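Molybdenum cofactor carrier protein (Chlamydomonas reinhardtii, PDB 2IZ6) probably binds the molybdenum cofactor and carries or stores it in the cell. Local coordinates at residues Gly38-Ile41 with Ala42-Trp46. Sequence-based numbering, arbitrary orientation.
Sequences GKQI and ATHGW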
loop_
_atom_site.group_PDB
_atom_site.type_symbol
_atom_site.label_atom_id
_atom_site.label_comp_id
_atom_site.label_asym_id
_atom_site.label_seq_id
_atom_site.Cartn_x
_atom_site.Cartn_y
_atom_site.Cartn_z
ATOM N N GLY A 38 0.610 -22.364 17.147
ATOM C CA GLY A 38 1.113 -22.783 15.824
ATOM C C GLY A 38 0.972 -24.276 15.585
ATOM O O GLY A 38 0.432 -24.752 14.553
ATOM N N LYS A 39 1.335 -25.049 16.583
ATOM C CA LYS A 39 1.193 -26.556 16.567
ATOM C C LYS A 39 -0.220 -26.936 16.325
ATOM O O LYS A 39 -0.471 -27.730 15.458
ATOM C CB LYS A 39 1.772 -27.162 17.883
ATOM C CG LYS A 39 3.194 -27.119 17.997
ATOM C CD LYS A 39 3.580 -28.091 19.139
ATOM C CE LYS A 39 4.681 -27.584 20.010
ATOM N NZ LYS A 39 4.679 -28.413 21.313
ATOM N N GLN A 40 -1.156 -26.315 17.028
ATOM C CA GLN A 40 -2.543 -26.733 17.005
ATOM C C GLN A 40 -3.147 -26.313 15.746
ATOM O O GLN A 40 -3.987 -27.020 15.183
ATOM C CB GLN A 40 -3.247 -26.219 18.260
ATOM C CG GLN A 40 -2.687 -26.862 19.515
ATOM C CD GLN A 40 -2.760 -28.394 19.554
ATOM O OE1 GLN A 40 -3.680 -29.023 18.961
ATOM N NE2 GLN A 40 -1.842 -29.005 20.319
ATOM N N ILE A 41 -2.752 -25.137 15.249
ATOM C CA ILE A 41 -3.273 -24.714 13.964
ATOM C C ILE A 41 -2.916 -25.737 12.891
ATOM O O ILE A 41 -3.757 -26.080 12.081
ATOM C CB ILE A 41 -2.781 -23.244 13.590
ATOM C CG1 ILE A 41 -3.485 -22.242 14.504
ATOM C CG2 ILE A 41 -2.801 -22.943 12.104
ATOM C CD1 ILE A 41 -2.812 -20.893 14.505
ATOM N N ALA A 42 -1.685 -26.110 12.789
ATOM C CA ALA A 42 -1.259 -27.108 11.796
ATOM C C ALA A 42 -1.921 -28.477 11.949
ATOM O O ALA A 42 -2.304 -29.106 10.970
ATOM C CB ALA A 42 0.155 -27.268 11.820
ATOM N N THR A 43 -2.100 -28.858 13.184
ATOM C CA THR A 43 -2.691 -30.166 13.525
ATOM C C THR A 43 -4.139 -30.245 13.084
ATOM O O THR A 43 -4.617 -31.289 12.650
ATOM C CB THR A 43 -2.573 -30.430 15.024
ATOM O OG1 THR A 43 -1.166 -30.464 15.440
ATOM C CG2 THR A 43 -3.282 -31.735 15.401
ATOM N N HIS A 44 -4.846 -29.097 13.132
ATOM C CA HIS A 44 -6.164 -28.977 12.572
ATOM C C HIS A 44 -6.223 -28.848 11.064
ATOM O O HIS A 44 -7.299 -28.681 10.500
ATOM C CB HIS A 44 -6.910 -27.813 13.265
ATOM C CG HIS A 44 -7.375 -28.153 14.643
ATOM N ND1 HIS A 44 -6.527 -28.173 15.722
ATOM C CD2 HIS A 44 -8.578 -28.600 15.092
ATOM C CE1 HIS A 44 -7.198 -28.566 16.800
ATOM N NE2 HIS A 44 -8.457 -28.790 16.452
ATOM N N GLY A 45 -5.091 -28.894 10.369
ATOM C CA GLY A 45 -5.118 -28.810 8.926
ATOM C C GLY A 45 -5.244 -27.443 8.338
ATOM O O GLY A 45 -5.659 -27.322 7.181
ATOM N N TRP A 46 -5.015 -26.437 9.159
ATOM C CA TRP A 46 -5.109 -25.066 8.766
ATOM C C TRP A 46 -3.735 -24.531 8.334
ATOM O O TRP A 46 -2.716 -24.983 8.816
ATOM C CB TRP A 46 -5.729 -24.190 9.861
ATOM C CG TRP A 46 -6.988 -24.727 10.423
ATOM C CD1 TRP A 46 -8.000 -25.405 9.754
ATOM C CD2 TRP A 46 -7.479 -24.500 11.749
ATOM N NE1 TRP A 46 -8.997 -25.753 10.690
ATOM C CE2 TRP A 46 -8.692 -25.212 11.903
ATOM C CE3 TRP A 46 -6.879 -23.960 12.890
ATOM C CZ2 TRP A 46 -9.384 -25.265 13.138
ATOM C CZ3 TRP A 46 -7.556 -24.042 14.139
ATOM C CH2 TRP A 46 -8.823 -24.668 14.217
#
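The backbone carbonyls of Gln40 and Ile41 meet the amides of His44 and Trp46 as helix 28-43 ends in a Schellman motif, with Gly45 at positive phi (81°) and the chain then turning into strand 47-51 of a beta-alpha-beta unit. Ending a helix means satisfying its last carbonyls, and here side chains share the task with the backbone. Lys39 O accepts the Thr43 amide N and also Thr43 OG1, the hydroxyl lying 2.8 Å from Lys39 O and above the carbonyl plane. Gln40 O is likewise gripped twice: His44 N and His44 ND1 approach it from opposite faces of its plane. With chi1 at -75°, CG of His44 sits beside its own backbone N, which brings the ring edge back over the last turn; Gln40 O lies in the ring plane, 2.8 Å from His44 ND1. A leucine in place of His44 would probably leave Gln40 O with the backbone N-H alone, the imidazole donor being gone. His44 CB packs over the centre of one face of the Trp46 indole. The NE2 end of the Gln40 amide is bonded to Glu36, while OE1 lies 4.2 Å from His44 CE1. On the buried side, Ile41 and Trp46 cross at about a right angle, Ile41 CG2 lying 3.9 Å from Trp46 CB. Both also touch Ile16 of strand 15-19, while the indole reaches Val168 and Leu172 of helix 161-173. Two bonds close the Schellman motif, Gly45 N to Ala42 O and the wider Trp46 N to Ile41 O, the latter 3.2 Å long with an N-H...O angle of 151°.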